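Local coordinates for protein carboxypeptidase 1 (Deinococcus radiodurans str. R1, PDB 5GIV) that probably releases amino acids one by one from the C-terminus of peptides with broad specificity, as a zinc-dependent carboxypeptidase of the M32 family, at residues Tyr66-Asp71 with Ala90-Phe94; Glu107-His111 with Lys137-Ser142; Phe176-Arg180 with Val361-Glu366; Ala187-Ile191 with Thr342-Ser346. All blocks are in the same frame, centred on the assembly; numbering follows the deposited sequence.

Interaction 1: Tyr66-Asp71 with Ala90-Phe94; sequences YGKLLD and ARQDF
A helical hairpin, formed by the consecutive helices 64-75 and 81-99, is closed where G67 and L70 meet F94, A90 and R91. The short axes run roughly antiparallel, at 142° between their directions and 10.4 Å apart. F94 reaches across with CG trans to its own backbone N (chi1 -173°), which brings one face of the ring over the backbone of G67: CA of G67 lies 3.6 Å from CZ of F94, a CH-pi contact near the rim of the ring. Beside it, CD2 of Y66 touches CD2 of F94 at 3.8 Å; the side chains slide past each other in opposite directions and the rings meet obliquely, planes at 72°. L70 fills the middle with both branches. Its CD2 packs on CB of A90 at 3.5 Å, while CD1 meets CB of F94 and also lies over one face of the Y66 ring. At the exposed end, NH1 of R91 comes within 3.4 Å of OD1 of D71, but the oxygen stands well out of the guanidinium plane and the carboxylate is almost perpendicular to it, so charge attraction rather than a directed N-H joins them. Deeper in, a water links OH of Y66 (2.5 Å) to O of A90 (2.7 Å), donating to the carbonyl. That hydroxyl also bonds NE1 of W17 on helix 8-36, which lies against this hairpin through L13 and W17 on L70, and W17 on A90.

Interaction 2: Glu107-His111 with Lys137-Ser142; sequences EFSGH and KTLDLS
This is antiparallel helix packing, with H111 and F108 of helix 102-122 set against K137, T138 and L141 of helix 128-147; the two consecutive helices form a hairpin at 156° between directions, away from the metal site. The H111 ring is held on two sides. T138 OG1 lies in its plane at the edge, 2.8 Å from H111 NE2 in a hydrogen bond that is well bent (131°), and the carbonyl of Y134, one turn before T138, bonds both atoms. Over one face runs the fully extended aliphatic chain of K137, whose CD comes as near as 3.2 Å to H111 ND1, a tight fit. K137 NZ ends 4.3 Å from OE2 of E107, near enough for attraction but too far for a salt bridge. F108 turns a face to L141, CB of which stands over the ring centre, 3.9 Å from the centroid; CD1 of the same leucine lies between F108 and H111. The F108 ring edge points at S142 OG, and P414 adds further cover. S142 OG, which also bonds N of I415, donates to T138 O at 2.8 Å, from the opposite face of that carbonyl to the backbone N of S142.

Interaction 3: Phe176-Arg180 with Val361-Glu366; sequences FAELR and VITRFE
R180 NH1 and E366 OE2, 3.4 Å apart, make the polar link between helices 169-193 and 357-372, a salt bridge whose hydrogen bond is weak though nearly straight (164°). The helices pack antiparallel at 147° with short axes 11.7 Å apart, as a buried helix pair in this largely helical metallopeptidase. OE2 meets the guanidinium at its edge and in its plane, the two side chains arriving from opposite directions. The other terminal nitrogen, NH2, has a stronger partner in OD1 of N392, on helix 381-393, so R180 ties together three helices. Its flat head also lies over I362, with CG2 of the isoleucine 3.8 Å from R180 NH2 on one face. The other branch of I362, CG1, serves F176: it sits over the ring face, 3.6 Å from F176 CG, and the two side chains slide past each other. The F176 ring thus has I362 over one face and F365 at its edge. Its first torsion, -75°, sets CG trans to the carbonyl carbon and sends the ring toward helix 357-372, where its edge meets the F365 face in a T-shaped pair, planes nearly perpendicular and centroids 5.2 Å apart. T423 of helix 420-439 adjoins both F176 and V361. V361 lies nearest the active site, its side chain about 8 Å from that of the metal ligand E296. At the far tip of the phenylalanine, CZ of F176 rests on V361 CG1 at 4.0 Å, while F176 CE2 presses on F365 CD2 at 3.5 Å.

Interaction 4: Ala187-Ile191 with Thr342-Ser346; sequences ADAVI and TVSRS
V343 is the first residue of the loop between helices 333-339 and 357-372 to meet helix 169-193, packing on V190 and I191. This is a surface contact of a loop on a helix. CB of V343 lies 3.7 Å from CG1 of V190, with the two valines crossing at about a right angle, and CG1 of V343 reaches CG1 of I191 at 4.1 Å. Y497 of helix 487-501 touches both valines, and L355 further along the loop does the same, so this end of the contact is the apolar one. At S344 the side chain turns away, and the backbone does the touching: CA stands 3.9 Å from CD1 of I191, while the S344 amide is bonded to OD2 of D353 within the same loop. R345 then carries the chain back to the helix. Extended from CG to NE (chi2 170°), its aliphatic part passes aslant over I191, CG of R345 coming 3.5 Å from I191 CD1, and the same methyl lies over one face of the guanidinium. The charged head ends beside D188. R345 NH2 donates to D188 OD1 at 3.1 Å, almost straight (171°), with the oxygen practically in the guanidinium plane; seen from the aspartate, the donor comes from well above the carboxylate plane, tilted 62° out of it. The isoleucine under one face and the carboxylate at the edge hold the guanidinium in place. A water completes the arrangement, accepting from R345 NH2 at 3.0 Å and donating to the backbone O of D188 at 2.8 Å.

How the interactions relate
Interactions 1 and 2 join helices that are neighbours in sequence, with helix 102-122 next in the chain after helix 81-99; their centres stand 27 Å apart. Interactions 3 and 4 instead bridge more than 150 residues and share helix 169-193, which meets helix 357-372 in the first and the loop before that helix in the second. The centres of interactions 3 and 4 are 17 Å apart and their nearest atoms about 8 Å apart. Of the four, interaction 3 is the one near the active site, and the side chain of its V361 lies about 11 Å from the zinc ion held by H266, H270 and E296. Interactions 1 and 4 mark opposite sides of the chain's centre, 50 Å between their own centres.

Interaction 1: Tyr66-Asp71 with Ala90-Phe94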
loop_
_atom_site.group_PDB
_atom_site.type_symbol
_atom_site.label_atom_id
_atom_site.label_comp_id
_atom_site.label_asym_id
_atom_site.label_seq_id
_atom_site.Cartn_x
_atom_site.Cartn_y
_atom_site.Cartn_z
ATOM N N TYR A 66 -12.825 27.589 -6.026
ATOM C CA TYR A 66 -13.300 26.964 -4.794
ATOM C C TYR A 66 -13.528 28.005 -3.706
ATOM O O TYR A 66 -14.553 27.978 -3.011
ATOM C CB TYR A 66 -12.287 25.910 -4.340
ATOM C CG TYR A 66 -12.483 25.358 -2.937
ATOM C CD1 TYR A 66 -13.707 24.854 -2.517
ATOM C CD2 TYR A 66 -11.428 25.343 -2.031
ATOM C CE1 TYR A 66 -13.866 24.344 -1.246
ATOM C CE2 TYR A 66 -11.585 24.840 -0.756
ATOM C CZ TYR A 66 -12.800 24.342 -0.367
ATOM O OH TYR A 66 -12.949 23.844 0.908
ATOM N N GLY A 67 -12.597 28.951 -3.561
ATOM C CA GLY A 67 -12.783 30.007 -2.582
ATOM C C GLY A 67 -14.038 30.812 -2.848
ATOM O O GLY A 67 -14.742 31.213 -1.916
ATOM N N LYS A 68 -14.341 31.047 -4.126
ATOM C CA LYS A 68 -15.534 31.808 -4.470
ATOM C C LYS A 68 -16.795 31.056 -4.076
ATOM O O LYS A 68 -17.741 31.653 -3.551
ATOM C CB LYS A 68 -15.528 32.138 -5.971
ATOM N N LEU A 69 -16.823 29.740 -4.307
ATOM C CA LEU A 69 -17.957 28.947 -3.859
ATOM C C LEU A 69 -18.158 29.068 -2.356
ATOM O O LEU A 69 -19.290 29.276 -1.887
ATOM C CB LEU A 69 -17.751 27.475 -4.245
ATOM C CG LEU A 69 -17.922 27.047 -5.710
ATOM C CD1 LEU A 69 -16.828 27.591 -6.626
ATOM C CD2 LEU A 69 -17.969 25.526 -5.805
ATOM N N LEU A 70 -17.064 29.034 -1.585
ATOM C CA LEU A 70 -17.196 29.149 -0.138
ATOM C C LEU A 70 -17.751 30.509 0.265
ATOM O O LEU A 70 -18.571 30.605 1.187
ATOM C CB LEU A 70 -15.830 28.906 0.536
ATOM C CG LEU A 70 -15.239 27.483 0.535
ATOM C CD1 LEU A 70 -13.827 27.492 1.094
ATOM C CD2 LEU A 70 -16.110 26.490 1.292
ATOM N N ASP A 71 -17.304 31.575 -0.405
ATOM C CA ASP A 71 -17.831 32.905 -0.103
ATOM C C ASP A 71 -19.330 32.970 -0.362
ATOM O O ASP A 71 -20.095 33.487 0.461
ATOM C CB ASP A 71 -17.088 33.958 -0.923
ATOM C CG ASP A 71 -15.634 34.108 -0.504
ATOM O OD1 ASP A 71 -15.258 33.611 0.577
ATOM O OD2 ASP A 71 -14.865 34.726 -1.266
ATOM N N ALA A 90 -14.288 24.975 6.352
ATOM C CA ALA A 90 -13.638 25.023 5.046
ATOM C C ALA A 90 -12.994 26.381 4.794
ATOM O O ALA A 90 -11.885 26.458 4.248
ATOM C CB ALA A 90 -14.637 24.690 3.940
ATOM N N ARG A 91 -13.675 27.468 5.170
ATOM C CA ARG A 91 -13.100 28.794 4.953
ATOM C C ARG A 91 -11.911 29.042 5.871
ATOM O O ARG A 91 -10.945 29.697 5.466
ATOM C CB ARG A 91 -14.158 29.888 5.160
ATOM C CG ARG A 91 -15.410 29.730 4.310
ATOM C CD ARG A 91 -15.803 31.015 3.572
ATOM N NE ARG A 91 -16.323 32.067 4.447
ATOM C CZ ARG A 91 -15.774 33.272 4.588
ATOM N NH1 ARG A 91 -14.684 33.600 3.903
ATOM N NH2 ARG A 91 -16.323 34.159 5.413
ATOM N N GLN A 92 -11.949 28.520 7.098
ATOM C CA GLN A 92 -10.789 28.654 7.974
ATOM C C GLN A 92 -9.596 27.885 7.421
ATOM O O GLN A 92 -8.464 28.383 7.454
ATOM C CB GLN A 92 -11.133 28.185 9.388
ATOM C CG GLN A 92 -12.119 29.100 10.102
ATOM C CD GLN A 92 -12.636 28.528 11.419
ATOM O OE1 GLN A 92 -12.294 27.407 11.811
ATOM N NE2 GLN A 92 -13.486 29.295 12.095
ATOM N N ASP A 93 -9.825 26.667 6.909
ATOM C CA ASP A 93 -8.744 25.938 6.251
ATOM C C ASP A 93 -8.288 26.690 5.008
ATOM O O ASP A 93 -7.086 26.839 4.757
ATOM C CB ASP A 93 -9.190 24.524 5.864
ATOM C CG ASP A 93 -9.580 23.666 7.060
ATOM O OD1 ASP A 93 -9.245 24.010 8.217
ATOM O OD2 ASP A 93 -10.215 22.614 6.831
ATOM N N PHE A 94 -9.241 27.201 4.230
ATOM C CA PHE A 94 -8.880 27.961 3.041
ATOM C C PHE A 94 -8.082 29.208 3.404
ATOM O O PHE A 94 -7.151 29.590 2.683
ATOM C CB PHE A 94 -10.134 28.333 2.255
ATOM C CG PHE A 94 -9.842 28.971 0.931
ATOM C CD1 PHE A 94 -9.668 30.341 0.829
ATOM C CD2 PHE A 94 -9.735 28.201 -0.215
ATOM C CE1 PHE A 94 -9.398 30.929 -0.398
ATOM C CE2 PHE A 94 -9.463 28.786 -1.442
ATOM C CZ PHE A 94 -9.296 30.146 -1.531
HETATM O O HOH W 1 -11.056 24.555 2.459
#

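Interaction 2: Glu107-His111 with Lys137-Ser142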
loop_
_atom_site.group_PDB
_atom_site.type_symbol
_atom_site.label_atom_id
_atom_site.label_comp_id
_atom_site.label_asym_id
_atom_site.label_seq_id
_atom_site.Cartn_x
_atom_site.Cartn_y
_atom_site.Cartn_z
ATOM N N GLU A 107 9.654 25.512 -0.033
ATOM C CA GLU A 107 10.978 25.660 0.563
ATOM C C GLU A 107 11.042 24.966 1.920
ATOM O O GLU A 107 11.971 24.201 2.197
ATOM C CB GLU A 107 11.344 27.143 0.684
ATOM C CG GLU A 107 12.749 27.371 1.227
ATOM C CD GLU A 107 12.994 28.795 1.702
ATOM O OE1 GLU A 107 12.027 29.585 1.771
ATOM O OE2 GLU A 107 14.167 29.128 1.997
ATOM N N PHE A 108 10.061 25.232 2.784
ATOM C CA PHE A 108 10.023 24.598 4.098
ATOM C C PHE A 108 9.915 23.079 3.966
ATOM O O PHE A 108 10.620 22.329 4.653
ATOM C CB PHE A 108 8.848 25.166 4.904
ATOM C CG PHE A 108 9.039 25.107 6.396
ATOM C CD1 PHE A 108 10.013 24.308 6.960
ATOM C CD2 PHE A 108 8.246 25.870 7.235
ATOM C CE1 PHE A 108 10.184 24.266 8.331
ATOM C CE2 PHE A 108 8.414 25.828 8.608
ATOM C CZ PHE A 108 9.385 25.025 9.152
ATOM N N SER A 109 9.034 22.611 3.080
ATOM C CA SER A 109 8.866 21.177 2.874
ATOM C C SER A 109 10.150 20.527 2.367
ATOM O O SER A 109 10.524 19.439 2.823
ATOM C CB SER A 109 7.720 20.931 1.894
ATOM O OG SER A 109 7.762 19.607 1.399
ATOM N N GLY A 110 10.849 21.183 1.437
ATOM C CA GLY A 110 12.089 20.617 0.933
ATOM C C GLY A 110 13.191 20.611 1.975
ATOM O O GLY A 110 13.979 19.663 2.055
ATOM N N HIS A 111 13.248 21.653 2.803
ATOM C CA HIS A 111 14.284 21.718 3.826
ATOM C C HIS A 111 14.087 20.634 4.876
ATOM O O HIS A 111 15.028 19.902 5.205
ATOM C CB HIS A 111 14.302 23.093 4.488
ATOM C CG HIS A 111 15.137 23.147 5.726
ATOM N ND1 HIS A 111 16.511 23.245 5.694
ATOM C CD2 HIS A 111 14.794 23.108 7.035
ATOM C CE1 HIS A 111 16.979 23.267 6.930
ATOM N NE2 HIS A 111 15.958 23.184 7.763
ATOM N N LYS A 137 18.307 26.722 10.256
ATOM C CA LYS A 137 17.416 27.085 9.164
ATOM C C LYS A 137 15.971 26.756 9.513
ATOM O O LYS A 137 15.056 27.514 9.168
ATOM C CB LYS A 137 17.833 26.378 7.873
ATOM C CG LYS A 137 17.084 26.890 6.647
ATOM C CD LYS A 137 17.571 26.264 5.345
ATOM C CE LYS A 137 16.834 26.875 4.148
ATOM N NZ LYS A 137 17.323 26.363 2.837
ATOM N N THR A 138 15.745 25.620 10.183
ATOM C CA THR A 138 14.389 25.275 10.598
ATOM C C THR A 138 13.833 26.301 11.577
ATOM O O THR A 138 12.668 26.695 11.471
ATOM C CB THR A 138 14.343 23.872 11.207
ATOM O OG1 THR A 138 14.589 22.901 10.188
ATOM C CG2 THR A 138 12.968 23.605 11.802
ATOM N N LEU A 139 14.653 26.764 12.524
ATOM C CA LEU A 139 14.169 27.768 13.468
ATOM C C LEU A 139 13.803 29.063 12.759
ATOM O O LEU A 139 12.768 29.668 13.056
ATOM C CB LEU A 139 15.212 28.038 14.545
ATOM C CG LEU A 139 14.768 29.126 15.525
ATOM C CD1 LEU A 139 13.527 28.688 16.290
ATOM C CD2 LEU A 139 15.889 29.483 16.488
ATOM N N ASP A 140 14.631 29.493 11.806
ATOM C CA ASP A 140 14.347 30.714 11.060
ATOM C C ASP A 140 13.072 30.563 10.241
ATOM O O ASP A 140 12.212 31.448 10.244
ATOM C CB ASP A 140 15.546 31.070 10.179
ATOM C CG ASP A 140 15.245 32.183 9.184
ATOM O OD1 ASP A 140 15.094 33.352 9.610
ATOM O OD2 ASP A 140 15.184 31.889 7.966
ATOM N N LEU A 141 12.926 29.436 9.542
ATOM C CA LEU A 141 11.700 29.187 8.789
ATOM C C LEU A 141 10.480 29.040 9.705
ATOM O O LEU A 141 9.370 29.418 9.317
ATOM C CB LEU A 141 11.860 27.941 7.922
ATOM C CG LEU A 141 12.901 28.020 6.804
ATOM C CD1 LEU A 141 13.082 26.662 6.125
ATOM C CD2 LEU A 141 12.516 29.096 5.784
ATOM N N SER A 142 10.646 28.467 10.901
ATOM C CA SER A 142 9.510 28.377 11.820
ATOM C C SER A 142 9.023 29.763 12.224
ATOM O O SER A 142 7.814 30.028 12.245
ATOM C CB SER A 142 9.879 27.565 13.068
ATOM O OG SER A 142 10.187 26.224 12.734
#

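Interaction 3: Phe176-Arg180 with Val361-Glu366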
loop_
_atom_site.group_PDB
_atom_site.type_symbol
_atom_site.label_atom_id
_atom_site.label_comp_id
_atom_site.label_asym_id
_atom_site.label_seq_id
_atom_site.Cartn_x
_atom_site.Cartn_y
_atom_site.Cartn_z
ATOM N N PHE A 176 1.206 22.655 32.941
ATOM C CA PHE A 176 2.509 22.080 33.258
ATOM C C PHE A 176 2.843 22.264 34.734
ATOM O O PHE A 176 3.241 21.313 35.417
ATOM C CB PHE A 176 3.585 22.719 32.373
ATOM C CG PHE A 176 3.571 22.241 30.941
ATOM C CD1 PHE A 176 2.694 21.250 30.530
ATOM C CD2 PHE A 176 4.425 22.809 29.999
ATOM C CE1 PHE A 176 2.680 20.820 29.213
ATOM C CE2 PHE A 176 4.417 22.388 28.681
ATOM C CZ PHE A 176 3.548 21.390 28.286
ATOM N N ALA A 177 2.686 23.487 35.245
ATOM C CA ALA A 177 3.002 23.744 36.648
ATOM C C ALA A 177 2.190 22.845 37.568
ATOM O O ALA A 177 2.725 22.267 38.524
ATOM C CB ALA A 177 2.756 25.216 36.978
ATOM N N GLU A 178 0.897 22.710 37.290
ATOM C CA GLU A 178 0.046 21.876 38.124
ATOM C C GLU A 178 0.468 20.408 38.053
ATOM O O GLU A 178 0.521 19.723 39.082
ATOM C CB GLU A 178 -1.405 22.071 37.703
ATOM C CG GLU A 178 -2.411 21.593 38.707
ATOM C CD GLU A 178 -3.818 21.940 38.274
ATOM O OE1 GLU A 178 -3.947 22.690 37.276
ATOM O OE2 GLU A 178 -4.778 21.513 38.960
ATOM N N LEU A 179 0.768 19.900 36.848
ATOM C CA LEU A 179 1.199 18.507 36.737
ATOM C C LEU A 179 2.549 18.294 37.414
ATOM O O LEU A 179 2.763 17.280 38.089
ATOM C CB LEU A 179 1.259 18.072 35.276
ATOM C CG LEU A 179 -0.054 18.078 34.489
ATOM C CD1 LEU A 179 0.173 17.524 33.073
ATOM C CD2 LEU A 179 -1.164 17.340 35.222
ATOM N N ARG A 180 3.475 19.234 37.228
ATOM C CA ARG A 180 4.779 19.154 37.877
ATOM C C ARG A 180 4.642 19.123 39.395
ATOM O O ARG A 180 5.267 18.295 40.073
ATOM C CB ARG A 180 5.627 20.343 37.428
ATOM C CG ARG A 180 7.080 20.324 37.839
ATOM C CD ARG A 180 7.763 21.568 37.294
ATOM N NE ARG A 180 8.909 21.251 36.448
ATOM C CZ ARG A 180 9.307 21.996 35.416
ATOM N NH1 ARG A 180 8.645 23.103 35.089
ATOM N NH2 ARG A 180 10.371 21.632 34.705
ATOM N N VAL A 361 7.751 16.170 27.991
ATOM C CA VAL A 361 7.060 17.173 27.187
ATOM C C VAL A 361 7.416 18.572 27.667
ATOM O O VAL A 361 7.698 19.471 26.866
ATOM C CB VAL A 361 5.538 16.931 27.224
ATOM C CG1 VAL A 361 4.788 18.060 26.547
ATOM C CG2 VAL A 361 5.204 15.606 26.563
ATOM N N ILE A 362 7.389 18.779 28.987
ATOM C CA ILE A 362 7.749 20.075 29.555
ATOM C C ILE A 362 9.164 20.458 29.150
ATOM O O ILE A 362 9.432 21.601 28.762
ATOM C CB ILE A 362 7.596 20.058 31.085
ATOM C CG1 ILE A 362 6.135 19.809 31.468
ATOM C CG2 ILE A 362 8.153 21.351 31.686
ATOM C CD1 ILE A 362 5.916 19.625 32.947
ATOM N N THR A 363 10.102 19.517 29.262
ATOM C CA THR A 363 11.465 19.795 28.830
ATOM C C THR A 363 11.495 20.358 27.412
ATOM O O THR A 363 12.070 21.422 27.166
ATOM C CB THR A 363 12.302 18.521 28.914
ATOM O OG1 THR A 363 12.322 18.070 30.270
ATOM C CG2 THR A 363 13.735 18.781 28.432
ATOM N N ARG A 364 10.866 19.652 26.467
ATOM C CA ARG A 364 10.908 20.070 25.069
ATOM C C ARG A 364 10.208 21.409 24.860
ATOM O O ARG A 364 10.726 22.290 24.160
ATOM C CB ARG A 364 10.271 18.996 24.193
ATOM C CG ARG A 364 11.074 17.723 24.110
ATOM C CD ARG A 364 10.188 16.491 23.952
ATOM N NE ARG A 364 10.990 15.299 23.679
ATOM C CZ ARG A 364 11.721 14.665 24.594
ATOM N NH1 ARG A 364 11.767 15.112 25.846
ATOM N NH2 ARG A 364 12.429 13.595 24.248
ATOM N N PHE A 365 9.031 21.586 25.467
ATOM C CA PHE A 365 8.282 22.826 25.292
ATOM C C PHE A 365 9.104 24.028 25.743
ATOM O O PHE A 365 9.167 25.049 25.047
ATOM C CB PHE A 365 6.968 22.733 26.063
ATOM C CG PHE A 365 6.101 23.957 25.969
ATOM C CD1 PHE A 365 5.253 24.136 24.899
ATOM C CD2 PHE A 365 6.110 24.911 26.973
ATOM C CE1 PHE A 365 4.440 25.247 24.821
ATOM C CE2 PHE A 365 5.291 26.028 26.903
ATOM C CZ PHE A 365 4.460 26.197 25.829
ATOM N N GLU A 366 9.751 23.923 26.907
ATOM C CA GLU A 366 10.508 25.055 27.430
ATOM C C GLU A 366 11.729 25.364 26.571
ATOM O O GLU A 366 12.102 26.535 26.430
ATOM C CB GLU A 366 10.897 24.788 28.885
ATOM C CG GLU A 366 9.704 24.906 29.842
ATOM C CD GLU A 366 10.039 24.588 31.291
ATOM O OE1 GLU A 366 11.185 24.159 31.576
ATOM O OE2 GLU A 366 9.140 24.744 32.152
#

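Interaction 4: Ala187-Ile191 with Thr342-Ser346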
loop_
_atom_site.group_PDB
_atom_site.type_symbol
_atom_site.label_atom_id
_atom_site.label_comp_id
_atom_site.label_asym_id
_atom_site.label_seq_id
_atom_site.Cartn_x
_atom_site.Cartn_y
_atom_site.Cartn_z
ATOM N N ALA A 187 5.706 10.649 41.759
ATOM C CA ALA A 187 6.651 9.789 41.057
ATOM C C ALA A 187 7.852 9.475 41.939
ATOM O O ALA A 187 8.305 8.326 42.002
ATOM C CB ALA A 187 7.093 10.441 39.744
ATOM N N ASP A 188 8.403 10.492 42.610
ATOM C CA ASP A 188 9.529 10.245 43.500
ATOM C C ASP A 188 9.150 9.251 44.585
ATOM O O ASP A 188 9.944 8.370 44.936
ATOM C CB ASP A 188 10.028 11.559 44.103
ATOM C CG ASP A 188 10.798 12.417 43.097
ATOM O OD1 ASP A 188 11.149 11.924 42.003
ATOM O OD2 ASP A 188 11.062 13.594 43.403
ATOM N N ALA A 189 7.936 9.368 45.127
ATOM C CA ALA A 189 7.511 8.418 46.151
ATOM C C ALA A 189 7.370 7.023 45.572
ATOM O O ALA A 189 7.754 6.039 46.218
ATOM C CB ALA A 189 6.194 8.857 46.789
ATOM N N VAL A 190 6.838 6.913 44.352
ATOM C CA VAL A 190 6.713 5.597 43.733
ATOM C C VAL A 190 8.090 5.002 43.477
ATOM O O VAL A 190 8.339 3.828 43.774
ATOM C CB VAL A 190 5.877 5.676 42.444
ATOM C CG1 VAL A 190 5.971 4.374 41.694
ATOM C CG2 VAL A 190 4.421 5.977 42.777
ATOM N N ILE A 191 9.019 5.808 42.970
ATOM C CA ILE A 191 10.355 5.300 42.693
ATOM C C ILE A 191 11.052 4.883 43.975
ATOM O O ILE A 191 11.792 3.893 43.994
ATOM C CB ILE A 191 11.165 6.362 41.930
ATOM C CG1 ILE A 191 10.594 6.534 40.513
ATOM C CG2 ILE A 191 12.656 6.017 41.947
ATOM C CD1 ILE A 191 11.106 7.754 39.787
ATOM N N THR A 342 4.847 -0.075 36.158
ATOM C CA THR A 342 6.066 0.369 36.814
ATOM C C THR A 342 6.378 1.816 36.448
ATOM O O THR A 342 5.900 2.348 35.446
ATOM C CB THR A 342 7.247 -0.520 36.437
ATOM O OG1 THR A 342 7.687 -0.187 35.114
ATOM C CG2 THR A 342 6.913 -2.006 36.565
ATOM N N VAL A 343 7.218 2.445 37.269
ATOM C CA VAL A 343 7.586 3.849 37.108
ATOM C C VAL A 343 9.089 3.979 37.302
ATOM O O VAL A 343 9.676 3.269 38.121
ATOM C CB VAL A 343 6.847 4.755 38.121
ATOM C CG1 VAL A 343 7.384 6.184 38.048
ATOM C CG2 VAL A 343 5.345 4.723 37.899
ATOM N N SER A 344 9.719 4.874 36.541
ATOM C CA SER A 344 11.123 5.200 36.774
ATOM C C SER A 344 11.508 6.392 35.911
ATOM O O SER A 344 10.942 6.602 34.837
ATOM C CB SER A 344 12.045 4.016 36.466
ATOM O OG SER A 344 12.072 3.760 35.079
ATOM N N ARG A 345 12.495 7.147 36.382
ATOM C CA ARG A 345 13.073 8.212 35.576
ATOM C C ARG A 345 13.865 7.582 34.445
ATOM O O ARG A 345 14.812 6.830 34.690
ATOM C CB ARG A 345 13.980 9.092 36.422
ATOM C CG ARG A 345 13.366 9.498 37.727
ATOM C CD ARG A 345 14.389 10.155 38.630
ATOM N NE ARG A 345 13.808 10.351 39.952
ATOM C CZ ARG A 345 14.192 9.698 41.043
ATOM N NH1 ARG A 345 15.194 8.822 40.990
ATOM N NH2 ARG A 345 13.578 9.937 42.195
ATOM N N SER A 346 13.480 7.875 33.210
ATOM C CA SER A 346 14.089 7.253 32.044
ATOM C C SER A 346 14.383 8.338 31.017
ATOM O O SER A 346 14.075 9.516 31.222
ATOM C CB SER A 346 13.192 6.149 31.464
ATOM O OG SER A 346 11.888 6.636 31.159
HETATM O O HOH W 2 12.727 8.800 44.794
#